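Local coordinates for protein 4-hydroxyphenylpyruvate dioxygenase (Pseudomonas putida, PDB 5HMQ) that catalyses the metal-dependent dehydration of 3-dehydroshikimate to protocatechuate, through a TIM-barrel domain fused to a hydroxyphenylpyruvate dioxygenase-like domain, at residues C[258-261]-C[262-266]. Numbering follows the deposited sequence.
Sequences DGLR and SLLYL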
loop_
_atom_site.group_PDB
_atom_site.type_symbol
_atom_site.label_atom_id
_atom_site.label_comp_id
_atom_site.label_asym_id
_atom_site.label_seq_id
_atom_site.Cartn_x
_atom_site.Cartn_y
_atom_site.Cartn_z
ATOM N N ASP C 258 9.949 6.285 9.478
ATOM C CA ASP C 258 8.965 6.090 10.540
ATOM C C ASP C 258 9.564 5.321 11.709
ATOM O O ASP C 258 9.283 5.629 12.874
ATOM C CB ASP C 258 7.738 5.357 9.997
ATOM C CG ASP C 258 6.849 6.246 9.146
ATOM O OD1 ASP C 258 7.047 7.479 9.155
ATOM O OD2 ASP C 258 5.943 5.708 8.472
ATOM N N GLY C 259 10.381 4.307 11.416
ATOM C CA GLY C 259 11.015 3.548 12.481
ATOM C C GLY C 259 11.877 4.413 13.381
ATOM O O GLY C 259 11.756 4.371 14.608
ATOM N N LEU C 260 12.760 5.213 12.779
ATOM C CA LEU C 260 13.606 6.099 13.569
ATOM C C LEU C 260 12.760 7.102 14.342
ATOM O O LEU C 260 13.010 7.357 15.526
ATOM C CB LEU C 260 14.609 6.812 12.658
ATOM C CG LEU C 260 15.876 7.433 13.260
ATOM C CD1 LEU C 260 15.600 8.747 13.981
ATOM C CD2 LEU C 260 16.569 6.444 14.186
ATOM N N ARG C 261 11.754 7.684 13.682
ATOM C CA ARG C 261 10.843 8.600 14.360
ATOM C C ARG C 261 10.173 7.933 15.557
ATOM O O ARG C 261 10.028 8.551 16.618
ATOM C CB ARG C 261 9.798 9.121 13.372
ATOM C CG ARG C 261 8.734 10.014 13.992
ATOM C CD ARG C 261 7.764 10.536 12.937
ATOM N NE ARG C 261 8.355 11.601 12.131
ATOM C CZ ARG C 261 7.793 12.112 11.041
ATOM N NH1 ARG C 261 6.623 11.654 10.617
ATOM N NH2 ARG C 261 8.402 13.082 10.373
ATOM N N SER C 262 9.765 6.669 15.410
ATOM C CA SER C 262 9.108 5.977 16.515
ATOM C C SER C 262 10.060 5.743 17.683
ATOM O O SER C 262 9.629 5.759 18.842
ATOM C CB SER C 262 8.526 4.647 16.035
ATOM O OG SER C 262 9.534 3.659 15.909
ATOM N N LEU C 263 11.349 5.530 17.403
ATOM C CA LEU C 263 12.319 5.371 18.481
ATOM C C LEU C 263 12.557 6.687 19.208
ATOM O O LEU C 263 12.714 6.706 20.434
ATOM C CB LEU C 263 13.632 4.808 17.935
ATOM C CG LEU C 263 13.634 3.306 17.644
ATOM C CD1 LEU C 263 14.988 2.851 17.121
ATOM C CD2 LEU C 263 13.247 2.526 18.892
ATOM N N LEU C 264 12.610 7.795 18.466
ATOM C CA LEU C 264 12.726 9.105 19.098
ATOM C C LEU C 264 11.532 9.377 20.005
ATOM O O LEU C 264 11.688 9.844 21.139
ATOM C CB LEU C 264 12.852 10.192 18.029
ATOM C CG LEU C 264 14.077 10.093 17.117
ATOM C CD1 LEU C 264 14.110 11.254 16.135
ATOM C CD2 LEU C 264 15.373 10.007 17.917
ATOM N N TYR C 265 10.325 9.085 19.514
ATOM C CA TYR C 265 9.121 9.276 20.317
ATOM C C TYR C 265 9.107 8.339 21.517
ATOM O O TYR C 265 8.709 8.735 22.619
ATOM C CB TYR C 265 7.885 9.065 19.441
ATOM C CG TYR C 265 6.558 9.270 20.138
ATOM C CD1 TYR C 265 6.171 10.526 20.588
ATOM C CD2 TYR C 265 5.681 8.209 20.325
ATOM C CE1 TYR C 265 4.951 10.715 21.217
ATOM C CE2 TYR C 265 4.463 8.388 20.953
ATOM C CZ TYR C 265 4.102 9.642 21.397
ATOM O OH TYR C 265 2.888 9.821 22.021
ATOM N N LEU C 266 9.546 7.092 21.322
ATOM C CA LEU C 266 9.626 6.146 22.432
ATOM C C LEU C 266 10.579 6.633 23.514
ATOM O O LEU C 266 10.290 6.504 24.710
ATOM C CB LEU C 266 10.067 4.777 21.919
ATOM C CG LEU C 266 10.470 3.762 22.991
ATOM C CD1 LEU C 266 9.308 3.449 23.920
ATOM C CD2 LEU C 266 11.010 2.492 22.358
#
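A chi1 of 78° sets Ser262 OG between its own backbone N and carbonyl carbon, and from there the hydroxyl reaches back over one turn of helix to Gly259. Leu260 carries CG anti to its backbone N and Leu264 carries CG anti to its carbonyl carbon, which brings their CD1 methyls together. Ser262 OG donates to Gly259 O at 2.7 Å, meeting the carbonyl at a C=O...O angle of 125°. Leu263 N donates to the same Gly259 O at 3.1 Å, so this one carbonyl accepts two bonds and the buried hydroxyl spends its hydrogen inside the helix, a familiar i to i-3 bond of helical serines. The i to i+4 pattern also includes Leu264 N to Leu260 O and Tyr265 N to Arg261 O, the straighter bonds, each 164° at the hydrogen. On another side of the helix Leu260 and Leu264 meet obliquely, CD1 of Leu260 lying 3.6 Å from CD1 of Leu264. Here helix 252-276 lies between the two domains: Leu263 packs on Leu238 and Leu240 of barrel strand 238-240, Ser262 touches Leu240 and Leu460, and Arg261 and Tyr265 touch helix 455-465 of the dioxygenase-like domain, with Asp258 OD2 hydrogen-bonded to Ser457 and Arg261 NE to the carbonyl of Phe384.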